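Side-chain contacts in PHB depolymerase (PDB 2D81), which hydrolyses the biopolyester polyhydroxybutyrate, probably through the serine-esterase chemistry of its alpha/beta hydrolase fold: residues G276-P281 and V288-S293; P47-R52 and K75-N80. All coordinates share one frame; numbering follows the deposited sequence.

Contact 1: G276-P281 and V288-S293; sequences GVLSNP and VGWYGS. With RB3 ((1R)-3-{[(1R)-3-methoxy-1-methyl-3-oxopropyl]oxy}-1-methyl-3-oxopropyl (3R)-3-hydroxybutanoate), chain C.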
loop_
_atom_site.group_PDB
_atom_site.type_symbol
_atom_site.label_atom_id
_atom_site.label_comp_id
_atom_site.label_asym_id
_atom_site.label_seq_id
_atom_site.Cartn_x
_atom_site.Cartn_y
_atom_site.Cartn_z
ATOM N N GLY A 276 -3.449 -10.054 23.390
ATOM C CA GLY A 276 -2.200 -10.055 24.131
ATOM C C GLY A 276 -1.039 -9.341 23.461
ATOM O O GLY A 276 -1.089 -8.135 23.225
ATOM N N VAL A 277 0.018 -10.092 23.162
ATOM C CA VAL A 277 1.262 -9.504 22.678
ATOM C C VAL A 277 1.701 -10.159 21.379
ATOM O O VAL A 277 1.236 -11.247 21.033
ATOM C CB VAL A 277 2.396 -9.671 23.706
ATOM C CG1 VAL A 277 1.976 -9.078 25.038
ATOM C CG2 VAL A 277 2.753 -11.143 23.853
ATOM N N LEU A 278 2.605 -9.494 20.669
ATOM C CA LEU A 278 3.095 -10.003 19.396
ATOM C C LEU A 278 4.355 -9.239 18.987
ATOM O O LEU A 278 4.463 -8.032 19.213
ATOM C CB LEU A 278 2.015 -9.836 18.323
ATOM C CG LEU A 278 2.168 -10.667 17.049
ATOM C CD1 LEU A 278 1.914 -12.133 17.374
ATOM C CD2 LEU A 278 1.188 -10.185 15.993
ATOM N N SER A 279 5.310 -9.945 18.393
ATOM C CA SER A 279 6.487 -9.297 17.832
ATOM C C SER A 279 6.273 -9.073 16.338
ATOM O O SER A 279 5.249 -9.478 15.785
ATOM C CB SER A 279 7.736 -10.153 18.075
ATOM O OG SER A 279 7.570 -11.469 17.574
ATOM N N ASN A 280 7.236 -8.424 15.689
ATOM C CA ASN A 280 7.128 -8.122 14.262
ATOM C C ASN A 280 8.422 -8.512 13.542
ATOM O O ASN A 280 9.027 -7.705 12.838
ATOM C CB ASN A 280 6.833 -6.627 14.091
ATOM C CG ASN A 280 6.692 -6.214 12.641
ATOM O OD1 ASN A 280 6.371 -7.027 11.772
ATOM N ND2 ASN A 280 6.910 -4.934 12.376
ATOM N N PRO A 281 8.848 -9.774 13.699
ATOM C CA PRO A 281 10.074 -10.282 13.076
ATOM C C PRO A 281 10.099 -10.242 11.550
ATOM O O PRO A 281 11.171 -10.271 10.948
ATOM C CB PRO A 281 10.164 -11.706 13.614
ATOM C CG PRO A 281 8.726 -12.102 13.717
ATOM C CD PRO A 281 8.107 -10.870 14.350
ATOM N N VAL A 288 -2.116 -4.145 13.255
ATOM C CA VAL A 288 -2.567 -4.905 14.423
ATOM C C VAL A 288 -2.366 -4.165 15.741
ATOM O O VAL A 288 -2.869 -4.596 16.783
ATOM C CB VAL A 288 -1.850 -6.270 14.515
ATOM C CG1 VAL A 288 -2.157 -7.093 13.278
ATOM C CG2 VAL A 288 -0.345 -6.067 14.669
ATOM N N GLY A 289 -1.629 -3.059 15.692
ATOM C CA GLY A 289 -1.435 -2.240 16.875
ATOM C C GLY A 289 -0.095 -2.413 17.573
ATOM O O GLY A 289 0.028 -2.100 18.761
ATOM N N TRP A 290 0.912 -2.903 16.852
ATOM C CA TRP A 290 2.257 -3.015 17.414
ATOM C C TRP A 290 2.729 -1.696 18.019
ATOM O O TRP A 290 3.262 -1.659 19.128
ATOM C CB TRP A 290 3.269 -3.434 16.342
ATOM C CG TRP A 290 3.255 -4.881 15.978
ATOM C CD1 TRP A 290 3.442 -5.944 16.815
ATOM C CD2 TRP A 290 3.106 -5.425 14.665
ATOM N NE1 TRP A 290 3.424 -7.120 16.101
ATOM C CE2 TRP A 290 3.218 -6.829 14.778
ATOM C CE3 TRP A 290 2.889 -4.862 13.401
ATOM C CZ2 TRP A 290 3.119 -7.679 13.673
ATOM C CZ3 TRP A 290 2.791 -5.706 12.300
ATOM C CH2 TRP A 290 2.905 -7.101 12.445
ATOM N N TYR A 291 2.538 -0.610 17.279
ATOM C CA TYR A 291 3.192 0.647 17.614
ATOM C C TYR A 291 2.219 1.718 18.085
ATOM O O TYR A 291 2.494 2.912 17.978
ATOM C CB TYR A 291 3.996 1.135 16.405
ATOM C CG TYR A 291 4.965 0.085 15.915
ATOM C CD1 TYR A 291 4.770 -0.567 14.694
ATOM C CD2 TYR A 291 6.037 -0.320 16.711
ATOM C CE1 TYR A 291 5.616 -1.600 14.288
ATOM C CE2 TYR A 291 6.884 -1.347 16.315
ATOM C CZ TYR A 291 6.670 -1.984 15.106
ATOM O OH TYR A 291 7.509 -3.009 14.724
ATOM N N GLY A 292 1.083 1.285 18.620
ATOM C CA GLY A 292 0.146 2.225 19.209
ATOM C C GLY A 292 -1.297 1.849 18.946
ATOM O O GLY A 292 -1.601 1.141 17.985
ATOM N N SER A 293 -2.188 2.333 19.803
ATOM C CA SER A 293 -3.608 2.043 19.683
ATOM C C SER A 293 -4.242 2.746 18.486
ATOM O O SER A 293 -5.314 2.356 18.037
ATOM C CB SER A 293 -4.332 2.457 20.967
ATOM O OG SER A 293 -4.082 3.817 21.271
HETATM O O1M RB3 C . 1.502 -13.821 5.845
HETATM C C1A RB3 C . 1.642 -12.583 5.734
HETATM O O1A RB3 C . 2.721 -11.957 5.818
HETATM C C2A RB3 C . 0.376 -11.764 5.472
HETATM C C3A RB3 C . 0.176 -10.689 6.543
HETATM C C4A RB3 C . -1.114 -9.927 6.233
HETATM O O3A RB3 C . 0.064 -11.319 7.829
HETATM C C1B RB3 C . 0.668 -10.601 8.816
HETATM O O1B RB3 C . 0.850 -9.391 8.692
HETATM C C2B RB3 C . 1.117 -11.340 10.078
HETATM C C3B RB3 C . 1.425 -10.405 11.252
HETATM C C4B RB3 C . 0.176 -9.645 11.704
HETATM O O3B RB3 C . 1.904 -11.187 12.358
HETATM C C1C RB3 C . 3.242 -11.423 12.288
HETATM O O1C RB3 C . 3.789 -11.584 11.197
HETATM C C2C RB3 C . 4.053 -11.498 13.583
HETATM C C3C RB3 C . 4.719 -12.867 13.736
HETATM C C4C RB3 C . 5.501 -12.940 15.049
HETATM O O3C RB3 C . 3.723 -13.891 13.692
#

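Contact 2: P47-R52 and K75-N80; sequences PYDCAR and KSWSGN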
loop_
_atom_site.group_PDB
_atom_site.type_symbol
_atom_site.label_atom_id
_atom_site.label_comp_id
_atom_site.label_asym_id
_atom_site.label_seq_id
_atom_site.Cartn_x
_atom_site.Cartn_y
_atom_site.Cartn_z
ATOM N N PRO A 47 -10.090 -5.766 5.577
ATOM C CA PRO A 47 -10.864 -4.666 6.160
ATOM C C PRO A 47 -10.073 -3.638 6.969
ATOM O O PRO A 47 -9.191 -3.980 7.759
ATOM C CB PRO A 47 -11.901 -5.393 7.012
ATOM C CG PRO A 47 -12.132 -6.652 6.239
ATOM C CD PRO A 47 -10.719 -7.062 5.892
ATOM N N TYR A 48 -10.410 -2.371 6.760
ATOM C CA TYR A 48 -9.966 -1.302 7.639
ATOM C C TYR A 48 -10.373 -1.604 9.086
ATOM O O TYR A 48 -11.547 -1.835 9.365
ATOM C CB TYR A 48 -10.592 0.020 7.199
ATOM C CG TYR A 48 -10.302 1.151 8.151
ATOM C CD1 TYR A 48 -9.075 1.818 8.122
ATOM C CD2 TYR A 48 -11.229 1.513 9.125
ATOM C CE1 TYR A 48 -8.780 2.817 9.042
ATOM C CE2 TYR A 48 -10.945 2.509 10.052
ATOM C CZ TYR A 48 -9.721 3.153 10.007
ATOM O OH TYR A 48 -9.429 4.108 10.945
ATOM N N ASP A 49 -9.394 -1.598 9.989
ATOM C CA ASP A 49 -9.620 -1.799 11.426
ATOM C C ASP A 49 -9.976 -3.254 11.731
ATOM O O ASP A 49 -10.532 -3.554 12.787
ATOM C CB ASP A 49 -10.741 -0.873 11.934
ATOM C CG ASP A 49 -10.624 -0.556 13.428
ATOM O OD1 ASP A 49 -11.622 -0.722 14.162
ATOM O OD2 ASP A 49 -9.540 -0.122 13.866
ATOM N N CYS A 50 -9.636 -4.155 10.814
ATOM C CA CYS A 50 -10.026 -5.560 10.947
ATOM C C CYS A 50 -9.612 -6.149 12.295
ATOM O O CYS A 50 -10.390 -6.850 12.942
ATOM C CB CYS A 50 -9.411 -6.403 9.821
ATOM S SG CYS A 50 -10.204 -8.042 9.662
ATOM N N ALA A 51 -8.385 -5.861 12.720
ATOM C CA ALA A 51 -7.791 -6.584 13.839
ATOM C C ALA A 51 -7.946 -5.889 15.187
ATOM O O ALA A 51 -7.312 -6.290 16.164
ATOM C CB ALA A 51 -6.311 -6.844 13.561
ATOM N N ARG A 52 -8.778 -4.853 15.257
ATOM C CA ARG A 52 -8.894 -4.111 16.508
ATOM C C ARG A 52 -9.716 -4.864 17.548
ATOM O O ARG A 52 -9.361 -4.877 18.728
ATOM C CB ARG A 52 -9.505 -2.723 16.279
ATOM C CG ARG A 52 -9.530 -1.868 17.549
ATOM C CD ARG A 52 -10.157 -0.503 17.317
ATOM N NE ARG A 52 -9.293 0.402 16.560
ATOM C CZ ARG A 52 -8.403 1.229 17.103
ATOM N NH1 ARG A 52 -7.669 2.012 16.326
ATOM N NH2 ARG A 52 -8.252 1.284 18.422
ATOM N N LYS A 75 -17.783 4.998 10.578
ATOM C CA LYS A 75 -18.851 5.981 10.702
ATOM C C LYS A 75 -18.629 6.883 11.907
ATOM O O LYS A 75 -18.783 8.098 11.818
ATOM C CB LYS A 75 -20.208 5.282 10.820
ATOM C CG LYS A 75 -20.622 4.545 9.562
ATOM C CD LYS A 75 -21.967 3.865 9.726
ATOM C CE LYS A 75 -22.345 3.080 8.482
ATOM N NZ LYS A 75 -23.624 2.341 8.663
ATOM N N SER A 76 -18.255 6.281 13.031
ATOM C CA SER A 76 -18.120 7.021 14.279
ATOM C C SER A 76 -16.937 7.986 14.260
ATOM O O SER A 76 -17.031 9.095 14.786
ATOM C CB SER A 76 -17.973 6.050 15.451
ATOM O OG SER A 76 -19.106 5.206 15.547
ATOM N N TRP A 77 -15.831 7.565 13.649
ATOM C CA TRP A 77 -14.606 8.364 13.661
ATOM C C TRP A 77 -14.557 9.408 12.550
ATOM O O TRP A 77 -13.667 10.255 12.534
ATOM C CB TRP A 77 -13.372 7.459 13.546
ATOM C CG TRP A 77 -13.259 6.426 14.631
ATOM C CD1 TRP A 77 -13.818 6.478 15.877
ATOM C CD2 TRP A 77 -12.513 5.204 14.577
ATOM N NE1 TRP A 77 -13.467 5.363 16.602
ATOM C CE2 TRP A 77 -12.667 4.565 15.828
ATOM C CE3 TRP A 77 -11.727 4.588 13.593
ATOM C CZ2 TRP A 77 -12.064 3.336 16.121
ATOM C CZ3 TRP A 77 -11.126 3.363 13.888
ATOM C CH2 TRP A 77 -11.300 2.752 15.141
ATOM N N SER A 78 -15.508 9.345 11.625
ATOM C CA SER A 78 -15.484 10.217 10.452
ATOM C C SER A 78 -15.387 11.691 10.837
ATOM O O SER A 78 -16.238 12.214 11.557
ATOM C CB SER A 78 -16.737 9.992 9.599
ATOM O OG SER A 78 -16.728 10.841 8.460
ATOM N N GLY A 79 -14.341 12.355 10.355
ATOM C CA GLY A 79 -14.190 13.775 10.611
ATOM C C GLY A 79 -13.379 14.091 11.854
ATOM O O GLY A 79 -13.069 15.255 12.121
ATOM N N ASN A 80 -13.037 13.058 12.618
ATOM C CA ASN A 80 -12.213 13.225 13.806
ATOM C C ASN A 80 -10.965 12.352 13.758
ATOM O O ASN A 80 -9.900 12.827 13.364
ATOM C CB ASN A 80 -13.031 12.921 15.065
ATOM C CG ASN A 80 -14.012 14.028 15.396
ATOM O OD1 ASN A 80 -13.617 15.175 15.611
ATOM N ND2 ASN A 80 -15.297 13.693 15.438
#

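Contact 1: G276-P281 and V288-S293
Asn280 holds its CG opposite its backbone N (chi1 -180°), and Trp290 turns its CG opposite its own carbonyl carbon; together the two torsions bring the asparagine amide over the indole. The planes lie 16° apart, stacked, with the two side chains crossing at about a right angle. CB of Asn280 makes a CH-pi contact 3.9 Å from the centroid of the Trp290 six-membered ring, and Asn280 OD1 sits over that face, 3.5 Å from Trp290 CH2. CG2 of Val288 packs over the opposite face, so the indole is sandwiched. Its pyrrole side meets the backbone of strand 277-280: Trp290 NE1 gives a weak, bent hydrogen bond to Ser279 O at 3.0 Å, while Leu278 O lies 3.3 Å from Trp290 CD1 near the ring plane. The Leu278 side chain adds an apolar touch, CD2 to Trp290 CZ2 at 3.9 Å. Beyond the indole, Asn280 ND2 donates an almost straight bond to Tyr291 OH (3.1 Å, 174°) in the plane of its amide. That hydroxyl also bonds Asp266, and Asn280 OD1 has the backbone N of Cys284. The Asp286 carboxylate binds backbone N atoms along 288-291, steadying the type I turn from Gly289 to Gly292. The bound hydroxybutyrate trimer RB3 lies against this assembly: its methyl C4B is 3.8 Å from Trp290 CH2 and is also touched by Val288 CG1, and its methyl C4C is 3.4 Å from Pro281 CD. An amide bonded at both oxygen and nitrogen is fixed in rotation and kept flat on the tryptophan; the indole thus held presents its CH2 corner to one trimer methyl. These touches on the methyls are apolar, while Trp287 NE1, outside both segments, supplies a polar hold.

Contact 2: P47-R52 and K75-N80
Trp77 drives the rim of its six-membered ring into a notch formed by Tyr48, Asp49 and Arg52, and all three meet it at the edge rather than over a face. On one part of the rim, Tyr48 OH comes within 3.5 Å of Trp77 CZ3, and Tyr48 CE2 adds an apolar contact to the same carbon at 3.9 Å. The hydroxyl's polar partner is the backbone O of Asp296, a bond that helps fix where it lies against the indole edge. Arg52 and Trp77 extend toward each other from opposite directions. The arginine chain is bent at chi3 (-73°), bringing NE back to 3.4 Å from Trp77 CH2; the guanidinium stands 78° from the ring plane and presents a face to the indole edge, with Trp77 CZ2 lying over it. Asp49 sets this geometry: its OD2 accepts Arg52 NE through the syn lone pair, close to the guanidinium plane, in a 2.8 Å salt bridge with an N-H...O angle of 163°. The same OD2 lies in the plane of the indole, 3.6 Å from Trp77 CH2. Arg52 NH1 pairs with Asp296 as well, so the one cation probably eases the approach of the two carboxylates. With Asp49 replaced by an alanine, Arg52 NE would probably lose its carboxylate mate, and the guanidinium, still held through NH1, is likely to sit less firmly at the tryptophan edge. Successive turns, type II from Pro47 to Cys50 and type I from Asp49 to Arg52, bring the three side chains to one side, and the Cys50-Cys59 disulfide ties the loop further along. Such a loop after a parallel strand, here 39-43, packed against the helix that follows, here 68-77, belongs to the strand-loop-helix units of the alpha/beta hydrolase fold.

In the fold
Both contacts are partly buried and lie well out from the middle of the chain, their centres about 18 Å apart. Neither pairs strands of the main eight-stranded sheet. Contact 1 joins the short strand 277-280 to the loop before helix 301-314 at the ligand pocket, through stacking and amide bonding; contact 2 joins the loop after strand 39-43 to helix 68-77, with charges packed at an indole rim and the Arg52 side chain about 13 Å from the bound trimer. A tryptophan is central to each, gripped over its faces in one and met at its edge in the other. They meet at a probable hydrogen bond, Arg52 NH1 to Ser293 O at 2.9 Å.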